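Local coordinates for protein NAD_Gly3P_dh, NAD-dependent glycerol-3-phosphate dehydrogenase (Streptosporangium roseum, PDB 5OCM) that binds NADP(H) and acts as an imine reductase, probably reducing imines to amines by hydride transfer from NADPH, at residues A[119-122]-A[123-127]; A[171-174]-A[175-178]; A[233-236]-A[237-241]; A[259-262]-A[263-267]; A[275-278]-A[279-283]. One frame throughout, in Å; residues are numbered along the deposited sequence.

Contact 1 of 5, residues A[119-122]-A[123-127]. With NAP (NADP nicotinamide-adenine-dinucleotide phosphate), chain G; 9RH (2,2,2-trifluoromethyl acetophenone hydrate), chain X.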
# COMPACT_ATOMS: atom_id res chain seq x y z
N ILE A 119 -11.54 -14.00 -3.63
CA ILE A 119 -12.20 -12.78 -4.06
C ILE A 119 -11.37 -11.60 -3.62
O ILE A 119 -11.36 -11.29 -2.40
CB ILE A 119 -13.61 -12.64 -3.50
CG1 ILE A 119 -14.47 -13.87 -3.84
CG2 ILE A 119 -14.31 -11.40 -4.12
CD1 ILE A 119 -15.68 -13.99 -2.89
N MET A 120 -10.67 -10.96 -4.56
CA MET A 120 -9.81 -9.83 -4.21
C MET A 120 -10.58 -8.55 -4.50
O MET A 120 -10.23 -7.75 -5.36
CB MET A 120 -8.48 -9.89 -4.99
CG MET A 120 -7.72 -11.20 -4.84
SD MET A 120 -7.59 -11.93 -3.20
CE MET A 120 -6.89 -10.55 -2.29
N ALA A 121 -11.67 -8.40 -3.78
CA ALA A 121 -12.63 -7.33 -3.94
C ALA A 121 -13.56 -7.27 -2.77
O ALA A 121 -13.78 -8.27 -2.08
CB ALA A 121 -13.48 -7.57 -5.23
N ILE A 122 -14.13 -6.09 -2.56
CA ILE A 122 -15.22 -5.91 -1.61
C ILE A 122 -16.60 -6.14 -2.32
O ILE A 122 -16.69 -6.09 -3.55
CB ILE A 122 -15.21 -4.51 -0.94
CG1 ILE A 122 -15.22 -3.39 -2.00
CG2 ILE A 122 -14.02 -4.41 -0.00
CD1 ILE A 122 -15.44 -1.98 -1.42
N PRO A 123 -17.64 -6.36 -1.52
CA PRO A 123 -18.94 -6.72 -2.14
C PRO A 123 -19.46 -5.71 -3.14
O PRO A 123 -19.98 -6.08 -4.17
CB PRO A 123 -19.87 -6.83 -0.92
CG PRO A 123 -18.99 -7.28 0.17
CD PRO A 123 -17.72 -6.45 -0.04
N GLN A 124 -19.24 -4.42 -2.85
CA GLN A 124 -19.73 -3.38 -3.75
C GLN A 124 -18.99 -3.34 -5.10
O GLN A 124 -19.50 -2.77 -6.06
CB GLN A 124 -19.63 -1.98 -3.11
CG GLN A 124 -20.26 -1.81 -1.71
CD GLN A 124 -19.23 -2.05 -0.55
OE1 GLN A 124 -18.77 -3.17 -0.35
NE2 GLN A 124 -18.78 -0.91 0.20
N VAL A 125 -17.79 -3.89 -5.19
CA VAL A 125 -17.03 -3.91 -6.42
C VAL A 125 -17.25 -5.20 -7.22
O VAL A 125 -17.08 -5.20 -8.45
CB VAL A 125 -15.52 -3.63 -6.08
CG1 VAL A 125 -14.61 -3.86 -7.26
CG2 VAL A 125 -15.38 -2.21 -5.54
N VAL A 126 -17.69 -6.26 -6.55
CA VAL A 126 -18.03 -7.50 -7.23
C VAL A 126 -19.09 -7.17 -8.30
O VAL A 126 -20.00 -6.38 -8.09
CB VAL A 126 -18.55 -8.54 -6.25
CG1 VAL A 126 -19.27 -9.68 -6.95
CG2 VAL A 126 -17.42 -9.06 -5.41
N GLY A 127 -18.92 -7.79 -9.47
CA GLY A 127 -19.81 -7.59 -10.58
C GLY A 127 -19.47 -6.39 -11.44
O GLY A 127 -20.19 -6.07 -12.36
PA NAP G . -20.43 -12.90 6.65
O1A NAP G . -21.30 -11.68 6.34
O2A NAP G . -20.08 -12.93 8.07
O5B NAP G . -21.15 -14.30 6.20
C5B NAP G . -20.72 -15.53 6.77
C4B NAP G . -21.55 -16.55 6.02
O4B NAP G . -21.15 -17.88 6.34
C3B NAP G . -23.08 -16.47 6.30
O3B NAP G . -23.85 -16.74 5.10
C2B NAP G . -23.26 -17.60 7.33
O2B NAP G . -24.61 -18.08 7.49
C1B NAP G . -22.31 -18.63 6.78
N9A NAP G . -21.92 -19.65 7.73
C8A NAP G . -21.12 -19.54 8.80
N7A NAP G . -20.99 -20.70 9.43
C5A NAP G . -21.74 -21.58 8.74
C6A NAP G . -22.04 -23.00 8.85
N6A NAP G . -21.49 -23.73 9.89
N1A NAP G . -22.92 -23.54 7.99
C2A NAP G . -23.47 -22.83 6.97
N3A NAP G . -23.22 -21.52 6.78
C4A NAP G . -22.37 -20.90 7.63
O3 NAP G . -19.06 -12.95 5.88
PN NAP G . -18.82 -12.34 4.37
O1N NAP G . -18.26 -10.99 4.49
O2N NAP G . -19.97 -12.76 3.44
O5D NAP G . -17.54 -13.29 4.09
C5D NAP G . -17.77 -14.60 3.56
C4D NAP G . -16.43 -15.10 3.06
O4D NAP G . -15.97 -14.19 1.97
C3D NAP G . -15.39 -15.15 4.20
O3D NAP G . -14.53 -16.30 4.05
C2D NAP G . -14.62 -13.85 3.93
O2D NAP G . -13.28 -13.78 4.44
C1D NAP G . -14.69 -13.79 2.38
N1N NAP G . -14.49 -12.46 1.84
C2N NAP G . -15.26 -11.45 2.20
C3N NAP G . -15.05 -10.16 1.70
C7N NAP G . -15.83 -8.97 2.12
O7N NAP G . -15.41 -7.88 1.70
N7N NAP G . -16.87 -9.10 2.91
C4N NAP G . -14.03 -9.95 0.75
C5N NAP G . -13.32 -11.06 0.32
C6N NAP G . -13.58 -12.29 0.89
P2B NAP G . -25.60 -17.32 8.50
O1X NAP G . -26.12 -16.15 7.74
O2X NAP G . -26.54 -18.44 8.79
O3X NAP G . -24.77 -17.08 9.76
O1 9RH X . -11.62 -8.91 5.50
C1 9RH X . -11.07 -9.55 4.39
O2 9RH X . -9.75 -9.99 4.56
C2 9RH X . -11.24 -8.71 3.13
C3 9RH X . -11.76 -7.42 3.21
C4 9RH X . -11.81 -6.61 2.09
C5 9RH X . -11.37 -7.08 0.88
C6 9RH X . -10.87 -8.35 0.78
C7 9RH X . -10.79 -9.16 1.90
C8 9RH X . -11.90 -10.79 4.32
F1 9RH X . -11.79 -11.44 5.48
F2 9RH X . -11.52 -11.59 3.28
F3 9RH X . -13.15 -10.40 4.16
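Val125 and Val126 both offer their backbone N-H to the carbonyl oxygen of Ile122, folding the chain into a tight turn just after strand 113-120 of the Rossmann-type domain. Val125 N reaches Ile122 O at 3.0 Å from above the carbonyl plane, whereas Val126 N meets the same oxygen nearly end-on, with a C=O...N angle of 165°. One acceptor is thus gripped by two donors; the Gln124 N-H, though near, is too badly angled to join them. Farther round the turn, Val125 O accepts from Thr128 OG1 and Gly127 O from Lys24 NZ. Ile122 CG1 takes the crowded position between its own backbone N and carbonyl carbon (chi1 55°), bringing it to Val125 CG2 at 3.7 Å, while Ile122 CG2 meets ring atom C4 of the ketone hydrate at 3.8 Å. Deeper in, Val126 CG2 packs on Ala121 CB and, with the side chains at about a right angle, on Ile119 CG2. Asp232 of the second subunit packs on Pro123 and Gln124. On the cofactor side, Ala121 O lies 3.3 Å from C4N of the nicotinamide, the carbon that carries the transferable hydride in the reduced cofactor, and Ile119 O lies 3.4 Å from C5N. Two carbonyl oxygens so close to the ring would probably favour the positive charge of the oxidised cofactor, while the turn keeps the carbonyl of Ile122 occupied within the loop itself.

Contact 2 of 5, residues A[171-174]-A[175-178]. With 9RH (2,2,2-trifluoromethyl acetophenone hydrate), chain X.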
# COMPACT_ATOMS: atom_id res chain seq x y z
N VAL A 171 -3.72 -14.69 1.03
CA VAL A 171 -3.24 -14.18 2.33
C VAL A 171 -2.06 -13.22 2.15
O VAL A 171 -1.98 -12.23 2.89
CB VAL A 171 -2.90 -15.30 3.35
CG1 VAL A 171 -4.08 -16.16 3.60
CG2 VAL A 171 -1.73 -16.15 2.87
N ALA A 172 -1.22 -13.47 1.18
CA ALA A 172 -0.10 -12.55 0.87
C ALA A 172 -0.62 -11.19 0.48
O ALA A 172 -0.14 -10.17 0.95
CB ALA A 172 0.79 -13.12 -0.27
N LEU A 173 -1.64 -11.17 -0.37
CA LEU A 173 -2.29 -9.91 -0.80
C LEU A 173 -3.02 -9.23 0.34
O LEU A 173 -2.89 -8.01 0.52
CB LEU A 173 -3.21 -10.19 -1.99
CG LEU A 173 -2.52 -10.60 -3.30
CD1 LEU A 173 -3.61 -11.05 -4.23
CD2 LEU A 173 -1.69 -9.47 -3.90
N LEU A 174 -3.74 -9.99 1.17
CA LEU A 174 -4.45 -9.37 2.29
C LEU A 174 -3.47 -8.74 3.28
O LEU A 174 -3.76 -7.67 3.84
CB LEU A 174 -5.37 -10.38 2.99
CG LEU A 174 -6.51 -10.94 2.11
CD1 LEU A 174 -7.34 -11.93 2.92
CD2 LEU A 174 -7.37 -9.85 1.57
N GLY A 175 -2.31 -9.34 3.48
CA GLY A 175 -1.26 -8.71 4.29
C GLY A 175 -0.92 -7.31 3.83
O GLY A 175 -0.71 -6.39 4.65
N ILE A 176 -0.88 -7.13 2.52
CA ILE A 176 -0.62 -5.82 1.91
C ILE A 176 -1.74 -4.85 2.24
O ILE A 176 -1.49 -3.67 2.55
CB ILE A 176 -0.32 -5.89 0.37
CG1 ILE A 176 0.82 -6.84 0.12
CG2 ILE A 176 0.03 -4.52 -0.15
CD1 ILE A 176 1.06 -7.09 -1.38
N MET A 177 -2.97 -5.33 2.15
CA MET A 177 -4.11 -4.50 2.52
C MET A 177 -3.97 -3.97 3.97
O MET A 177 -4.15 -2.76 4.22
CB MET A 177 -5.43 -5.22 2.32
CG MET A 177 -6.62 -4.45 2.84
SD MET A 177 -8.19 -5.35 2.66
CE MET A 177 -7.89 -6.63 3.88
N TRP A 178 -3.67 -4.85 4.91
CA TRP A 178 -3.54 -4.38 6.33
C TRP A 178 -2.34 -3.44 6.50
O TRP A 178 -2.46 -2.43 7.22
CB TRP A 178 -3.55 -5.50 7.35
CG TRP A 178 -4.79 -6.32 7.30
CD1 TRP A 178 -6.08 -5.86 7.40
CD2 TRP A 178 -4.88 -7.73 7.07
NE1 TRP A 178 -6.96 -6.90 7.21
CE2 TRP A 178 -6.25 -8.05 6.99
CE3 TRP A 178 -3.94 -8.72 6.90
CZ2 TRP A 178 -6.69 -9.32 6.77
CZ3 TRP A 178 -4.37 -10.00 6.67
CH2 TRP A 178 -5.74 -10.29 6.58
O1 9RH X . -11.62 -8.91 5.50
C1 9RH X . -11.07 -9.55 4.39
O2 9RH X . -9.75 -9.99 4.56
C2 9RH X . -11.24 -8.71 3.13
C3 9RH X . -11.76 -7.42 3.21
C4 9RH X . -11.81 -6.61 2.09
C5 9RH X . -11.37 -7.08 0.88
C6 9RH X . -10.87 -8.35 0.78
C7 9RH X . -10.79 -9.16 1.90
C8 9RH X . -11.90 -10.79 4.32
F1 9RH X . -11.79 -11.44 5.48
F2 9RH X . -11.52 -11.59 3.28
F3 9RH X . -13.15 -10.40 4.16
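Leu174 and Trp178 lie one turn apart on the long alpha-helix 165-192, which follows the last strand of the sheet, and their side chains line the pocket of the bound ketone hydrate. The backbone bonds are those of a regular alpha-helix: Gly175 N to Val171 O, Met177 N to Leu173 O, and Trp178 N to Leu174 O at 3.0 Å, with a weak additional bond from Ile176 N to Leu173 O. The indole of Trp178 carries Leu174 O and Met177 CE on one face, both displaced toward the ring's rim, and Leu174 CB makes an off-centre CH-pi contact 4.1 Å from the centroid of the six-membered ring of Trp178. The polar end of that indole is engaged elsewhere, NE1 being hydrogen-bonded to ND1 of His238 of the second subunit. In the apolar packing, Met177, extended through chi2 and bent only at chi3 (69°), turns its CE back to within 4.0 Å of Leu174 CD2. Sulfur and methyl branch together border the ligand's phenyl ring: Met177 SD stands 3.9 Å from C4 of the ketone hydrate, and Leu174 CD2 reaches its ring atom C7 at 3.5 Å.

Contact 3 of 5, residues A[233-236]-A[237-241]. With 9RH (2,2,2-trifluoromethyl acetophenone hydrate), chain H; NAP (NADP nicotinamide-adenine-dinucleotide phosphate), chain B.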
# COMPACT_ATOMS: atom_id res chain seq x y z
N ALA A 233 17.58 4.84 -2.89
CA ALA A 233 17.87 5.24 -1.53
C ALA A 233 18.44 4.05 -0.78
O ALA A 233 17.98 2.91 -0.95
CB ALA A 233 16.59 5.70 -0.84
N THR A 234 19.41 4.28 0.10
CA THR A 234 19.93 3.26 0.97
C THR A 234 19.01 3.02 2.18
O THR A 234 18.19 3.89 2.59
CB THR A 234 21.31 3.67 1.54
OG1 THR A 234 21.17 4.87 2.30
CG2 THR A 234 22.34 3.93 0.43
N ILE A 235 19.13 1.83 2.77
CA ILE A 235 18.45 1.56 4.03
C ILE A 235 18.82 2.61 5.11
O ILE A 235 17.97 3.03 5.90
CB ILE A 235 18.67 0.14 4.49
CG1 ILE A 235 17.89 -0.80 3.54
CG2 ILE A 235 18.16 -0.07 5.92
CD1 ILE A 235 18.20 -2.28 3.78
N ASP A 236 20.09 3.05 5.13
CA ASP A 236 20.46 4.10 6.10
C ASP A 236 19.63 5.37 5.89
O ASP A 236 19.16 5.99 6.86
CB ASP A 236 21.96 4.49 5.96
CG ASP A 236 22.91 3.43 6.50
OD1 ASP A 236 22.58 2.80 7.53
OD2 ASP A 236 23.99 3.30 5.90
N THR A 237 19.41 5.73 4.64
CA THR A 237 18.61 6.92 4.33
C THR A 237 17.13 6.70 4.75
O THR A 237 16.50 7.59 5.37
CB THR A 237 18.73 7.26 2.84
OG1 THR A 237 20.08 7.60 2.57
CG2 THR A 237 17.87 8.37 2.42
N HIS A 238 16.60 5.53 4.43
CA HIS A 238 15.29 5.15 4.93
C HIS A 238 15.15 5.31 6.46
O HIS A 238 14.17 5.90 6.95
CB HIS A 238 14.90 3.68 4.55
CG HIS A 238 14.44 3.51 3.12
ND1 HIS A 238 13.10 3.59 2.77
CD2 HIS A 238 15.09 3.18 1.98
CE1 HIS A 238 12.98 3.31 1.48
NE2 HIS A 238 14.17 3.06 0.97
N VAL A 239 16.08 4.74 7.22
CA VAL A 239 15.92 4.69 8.68
C VAL A 239 15.98 6.11 9.27
O VAL A 239 15.28 6.36 10.29
CB VAL A 239 16.94 3.75 9.38
CG1 VAL A 239 17.05 3.96 10.83
CG2 VAL A 239 16.69 2.25 8.99
N ALA A 240 16.71 7.01 8.65
CA ALA A 240 16.68 8.40 9.13
C ALA A 240 15.26 8.98 9.04
O ALA A 240 14.84 9.69 9.95
CB ALA A 240 17.69 9.29 8.38
N THR A 241 14.54 8.67 7.95
CA THR A 241 13.12 9.12 7.83
C THR A 241 12.18 8.33 8.71
O THR A 241 11.18 8.90 9.15
CB THR A 241 12.62 9.18 6.36
OG1 THR A 241 12.99 7.98 5.65
CG2 THR A 241 13.23 10.35 5.66
O1 9RH H . 14.05 6.57 2.16
C1 9RH H . 13.14 7.68 1.98
O2 9RH H . 12.14 7.74 2.97
C2 9RH H . 12.46 7.64 0.61
C3 9RH H . 12.79 6.65 -0.29
C4 9RH H . 12.09 6.53 -1.49
C5 9RH H . 11.09 7.42 -1.80
C6 9RH H . 10.78 8.43 -0.92
C7 9RH H . 11.46 8.54 0.29
C8 9RH H . 14.00 8.89 2.07
F1 9RH H . 14.69 8.88 3.23
F2 9RH H . 13.28 10.04 1.98
F3 9RH H . 14.85 8.84 1.06
PA NAP B . 22.64 10.78 -0.07
O1A NAP B . 23.07 10.16 1.27
O2A NAP B . 22.90 10.05 -1.36
O5B NAP B . 23.16 12.36 -0.10
C5B NAP B . 23.29 13.05 1.13
C4B NAP B . 23.82 14.43 0.73
O4B NAP B . 23.94 15.18 1.94
C3B NAP B . 25.21 14.48 0.07
O3B NAP B . 25.16 15.57 -0.86
C2B NAP B . 26.15 14.78 1.26
O2B NAP B . 27.37 15.36 0.94
C1B NAP B . 25.28 15.78 1.99
N9A NAP B . 25.68 15.99 3.37
C8A NAP B . 25.61 15.10 4.37
N7A NAP B . 26.13 15.67 5.48
C5A NAP B . 26.56 16.92 5.16
C6A NAP B . 27.22 18.02 5.87
N6A NAP B . 27.48 17.83 7.16
N1A NAP B . 27.57 19.13 5.19
C2A NAP B . 27.27 19.24 3.89
N3A NAP B . 26.68 18.25 3.15
C4A NAP B . 26.34 17.10 3.75
O3 NAP B . 21.14 11.10 0.23
PN NAP B . 19.99 11.38 -0.87
O1N NAP B . 19.32 10.12 -1.32
O2N NAP B . 20.48 12.37 -1.91
O5D NAP B . 18.99 12.08 0.10
C5D NAP B . 18.97 13.52 0.31
C4D NAP B . 17.78 13.98 1.06
O4D NAP B . 16.64 13.82 0.19
C3D NAP B . 17.50 13.15 2.31
O3D NAP B . 16.93 14.05 3.26
C2D NAP B . 16.43 12.13 1.90
O2D NAP B . 15.69 11.59 3.03
C1D NAP B . 15.69 12.92 0.85
N1N NAP B . 14.98 12.08 -0.15
C2N NAP B . 15.63 11.10 -0.79
C3N NAP B . 15.02 10.27 -1.70
C7N NAP B . 15.71 9.14 -2.43
O7N NAP B . 14.95 8.27 -2.96
N7N NAP B . 17.04 9.12 -2.47
C4N NAP B . 13.64 10.43 -1.89
C5N NAP B . 12.94 11.48 -1.22
C6N NAP B . 13.62 12.29 -0.31
P2B NAP B . 28.66 14.44 0.62
O1X NAP B . 28.50 13.93 -0.78
O2X NAP B . 29.76 15.38 0.86
O3X NAP B . 28.59 13.31 1.59
O HOH W 1 15.46 1.72 -1.21
O HOH W 2 20.26 7.39 -0.09
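Thr234 is the N-cap of helix 235-252, and its carbonyl oxygen receives His238 N at 2.9 Å along an almost straight bond (N-H...O 172°), followed by the like bonds Val239 N to Ile235 O and Ala240 N to Asp236 O. Among the side chains, the hydroxyls of Thr234 and Thr237 are hydrogen-bonded, OG1 to OG1, at 3.0 Å, their side chains crossing at about a right angle. A water held by Thr237 OG1 and Thr234 N passes on to a phosphate oxygen of NADP+. CG2 of Thr237 faces the trifluoromethyl group of the ligand. O1 of the ketone hydrate sits over the centre of one face of the His238 imidazole, 3.1 Å above its plane. The ND1 of His238 is hydrogen-bonded to Trp178 of the second subunit, while NE2 shares a water with Ala233 O. Replacing His238 with an alanine would probably leave that tryptophan N-H without its partner and open a gap under O1 of the ligand. One turn on, Thr241 OG1 sits between its backbone N and carbonyl carbon (chi1 46°), where it donates to His238 O at 2.7 Å and accepts from O2 of the ligand at 2.8 Å. With its own proton committed to the backbone, the Thr241 hydroxyl presents itself to the hydrate as an acceptor, in a pocket shared between subunits.

Contact 4 of 5, residues A[259-262]-A[263-267]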
# COMPACT_ATOMS: atom_id res chain seq x y z
N PRO A 259 5.60 2.52 13.10
CA PRO A 259 6.95 2.84 12.70
C PRO A 259 8.00 2.24 13.64
O PRO A 259 9.11 2.02 13.22
CB PRO A 259 7.00 4.39 12.73
CG PRO A 259 5.91 4.74 13.66
CD PRO A 259 4.84 3.71 13.44
N ARG A 260 7.67 1.96 14.90
CA ARG A 260 8.60 1.24 15.76
C ARG A 260 8.91 -0.16 15.25
O ARG A 260 10.08 -0.56 15.29
CB ARG A 260 8.17 1.18 17.22
CG ARG A 260 8.45 2.59 17.82
CD ARG A 260 8.31 2.73 19.34
NE ARG A 260 6.93 2.61 19.80
CZ ARG A 260 6.33 1.53 20.29
NH1 ARG A 260 5.08 1.63 20.69
NH2 ARG A 260 6.95 0.33 20.45
N LEU A 261 7.91 -0.87 14.74
CA LEU A 261 8.19 -2.19 14.13
C LEU A 261 9.00 -2.04 12.83
O LEU A 261 9.92 -2.83 12.58
CB LEU A 261 6.92 -3.03 13.90
CG LEU A 261 7.14 -4.42 13.29
CD1 LEU A 261 8.13 -5.28 14.12
CD2 LEU A 261 5.85 -5.16 13.10
N VAL A 262 8.70 -1.00 12.04
CA VAL A 262 9.47 -0.71 10.82
C VAL A 262 10.95 -0.52 11.21
O VAL A 262 11.85 -1.09 10.55
CB VAL A 262 8.92 0.53 10.07
CG1 VAL A 262 9.84 0.99 8.95
CG2 VAL A 262 7.48 0.25 9.56
N ARG A 263 11.19 0.27 12.25
CA ARG A 263 12.57 0.54 12.72
C ARG A 263 13.25 -0.72 13.25
O ARG A 263 14.40 -1.00 12.89
CB ARG A 263 12.50 1.66 13.80
CG ARG A 263 13.75 2.24 14.36
CD ARG A 263 14.88 2.46 13.43
NE ARG A 263 15.70 3.63 13.93
CZ ARG A 263 17.04 3.74 13.84
NH1 ARG A 263 17.77 2.77 13.27
NH2 ARG A 263 17.60 4.86 14.20
N THR A 264 12.53 -1.52 14.02
CA THR A 264 13.05 -2.78 14.55
C THR A 264 13.50 -3.70 13.43
O THR A 264 14.57 -4.32 13.50
CB THR A 264 11.98 -3.47 15.42
OG1 THR A 264 11.79 -2.64 16.57
CG2 THR A 264 12.33 -4.88 15.82
N LEU A 265 12.66 -3.84 12.41
CA LEU A 265 13.00 -4.75 11.32
C LEU A 265 14.18 -4.19 10.54
O LEU A 265 15.10 -4.97 10.20
CB LEU A 265 11.78 -4.94 10.41
CG LEU A 265 10.64 -5.78 10.96
CD1 LEU A 265 9.33 -5.57 10.16
CD2 LEU A 265 10.93 -7.26 11.00
N ALA A 266 14.18 -2.89 10.25
CA ALA A 266 15.28 -2.31 9.54
C ALA A 266 16.63 -2.41 10.35
O ALA A 266 17.70 -2.60 9.79
CB ALA A 266 15.00 -0.88 9.17
N ASP A 267 16.54 -2.29 11.66
CA ASP A 267 17.72 -2.43 12.54
C ASP A 267 18.37 -3.80 12.43
O ASP A 267 19.58 -3.89 12.61
CB ASP A 267 17.34 -2.19 14.03
CG ASP A 267 17.21 -0.74 14.36
OD1 ASP A 267 17.66 0.15 13.59
OD2 ASP A 267 16.63 -0.50 15.43
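Thr264 doubles the grip on Arg260 within alpha-helix 257-271 of the C-terminal helical domain: both its backbone N and its hydroxyl donate to the carbonyl oxygen of the residue one turn earlier. Thr264 N reaches Arg260 O at 2.9 Å and Thr264 OG1 reaches it at 3.0 Å, from opposite faces of the carbonyl plane. The hydroxyl can do this because OG1 stands anti to its own carbonyl carbon (chi1 -67°), folded back along the helix. Putting a valine in place of Thr264 would probably leave Arg260 O with the backbone donor alone and set a methyl group against that carbonyl oxygen. Arg260, exposed, and Thr264, partly so, form the looser side; the Arg260 side chain heads away from the rest of the contact, its NE bonded to Thr256 OG1. The packed part has two surroundings. Against the second subunit, Leu261 and Leu265 slant across one another, with Leu261 CG 4.0 Å from Leu265 CD1; Leu261 also packs on Glu257, Leu265 on Leu258 and Val262 on Trp178 of that subunit. Against helix 235-252 rest Pro259 and Ala266, and Arg263 reaches over to the same helix, where its NH2 forms a salt bridge with Asp243 OD2. Beneath these side chains the backbone is regular, as in the bonds Arg263 N to Pro259 O and Ala266 N to Val262 O. Leu265 lies close over the turn before it, its CG 3.4 Å from Leu261 O.

Contact 5 of 5, residues A[275-278]-A[279-283]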
# COMPACT_ATOMS: atom_id res chain seq x y z
N GLY A 275 23.13 -1.45 5.67
CA GLY A 275 22.75 -0.06 5.56
C GLY A 275 22.96 0.61 4.24
O GLY A 275 22.23 1.55 3.88
N GLY A 276 24.01 0.16 3.47
CA GLY A 276 24.27 0.76 2.20
C GLY A 276 23.55 0.14 1.01
O GLY A 276 23.76 0.57 -0.13
N LEU A 277 22.71 -0.86 1.28
CA LEU A 277 21.92 -1.52 0.25
C LEU A 277 20.55 -0.85 0.09
O LEU A 277 20.12 -0.04 0.94
CB LEU A 277 21.74 -2.99 0.58
CG LEU A 277 23.03 -3.81 0.71
CD1 LEU A 277 22.70 -5.25 1.06
CD2 LEU A 277 23.95 -3.64 -0.52
N GLY A 278 19.87 -1.22 -0.99
CA GLY A 278 18.50 -0.75 -1.21
C GLY A 278 17.52 -1.49 -0.29
O GLY A 278 17.82 -2.55 0.25
N TYR A 279 16.32 -0.96 -0.20
CA TYR A 279 15.30 -1.47 0.70
C TYR A 279 14.91 -2.91 0.38
O TYR A 279 14.47 -3.65 1.28
CB TYR A 279 14.04 -0.57 0.73
CG TYR A 279 13.20 -0.75 1.97
CD1 TYR A 279 13.47 -0.05 3.13
CD2 TYR A 279 12.14 -1.66 2.00
CE1 TYR A 279 12.71 -0.21 4.29
CE2 TYR A 279 11.39 -1.89 3.15
CZ TYR A 279 11.69 -1.16 4.31
OH TYR A 279 10.96 -1.41 5.46
N ALA A 280 15.06 -3.33 -0.86
CA ALA A 280 14.74 -4.72 -1.21
C ALA A 280 15.49 -5.75 -0.42
O ALA A 280 15.02 -6.88 -0.25
CB ALA A 280 14.93 -4.92 -2.71
N ALA A 281 16.67 -5.40 0.10
CA ALA A 281 17.43 -6.29 0.98
C ALA A 281 16.65 -6.70 2.23
O ALA A 281 16.93 -7.76 2.83
CB ALA A 281 18.74 -5.65 1.36
N MET A 282 15.63 -5.92 2.59
CA MET A 282 14.73 -6.27 3.69
C MET A 282 14.02 -7.59 3.50
O MET A 282 13.56 -8.17 4.50
CB MET A 282 13.69 -5.16 3.90
CG MET A 282 14.31 -3.91 4.48
SD MET A 282 14.98 -4.12 6.14
CE MET A 282 13.57 -4.73 7.01
N ILE A 283 13.96 -8.13 2.28
CA ILE A 283 13.39 -9.44 2.08
C ILE A 283 14.01 -10.46 3.04
O ILE A 283 13.30 -11.39 3.50
CB ILE A 283 13.59 -9.94 0.60
CG1 ILE A 283 12.87 -11.24 0.33
CG2 ILE A 283 15.06 -10.11 0.21
CD1 ILE A 283 11.37 -11.06 0.37
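The phenol ring of Tyr279, which follows Gly278 directly, carries Met282 CG over the centre of one face, 3.7 Å above its plane. Two other rings meet it: the imidazole of His238, inclined at about 45°, and the indole of Trp178 of the second subunit, at about 35°. The hydroxyl reaches Asn182 OD1 of the second subunit in a hydrogen bond. The backbone turns here into a short 3-10 segment. Ala281 N bonds to Gly278 O at 3.1 Å, approaching from above the carbonyl plane, and the pattern repeats with Met282 N to Tyr279 O at 2.9 Å and Ile283 N to Ala280 O at 3.0 Å. Ala281 CB lies 3.4 Å from Gly278 O and 4.0 Å from Leu277 CD1, so Leu277 rests against the methyl of Ala281 beside the turn. Before it, the backbone of Gly275 and Leu277 bonds to Asp236 and Ile235 at the start of helix 235-252. Tyr279 and Ala280 lean on Tyr219 of helix 198-225, and Met282 on Leu265 and Ala269 of helix 257-271. Across the dimer interface, Met282 and Ile283 pack on Leu185 and Ala189 of helix 165-192 of the second subunit, placing the turn between helices of both chains.

Overall arrangement
From the N terminus, contact 1 comes first, closing a turn in the loop that leads from strand 113-120 to strand 131-136 in the Rossmann-type domain. Contact 2 follows on helix 165-192, and Met120 of contact 1 packs against its Leu173 and Leu174. Contact 3 lies at the start of helix 235-252, contact 4 in helix 257-271, and contact 5 in the loop beyond. All five are local and in series; none nests or crosses. The last three cluster: contact 3 packs on contact 4 through Val239 and Ala266, and contact 5 probably bonds back to contact 3 and touches contact 4 through Met282. Contact 2 meets contacts 3 and 5 of the second subunit directly, and contact 1 shares the ligand with contact 3 of that subunit.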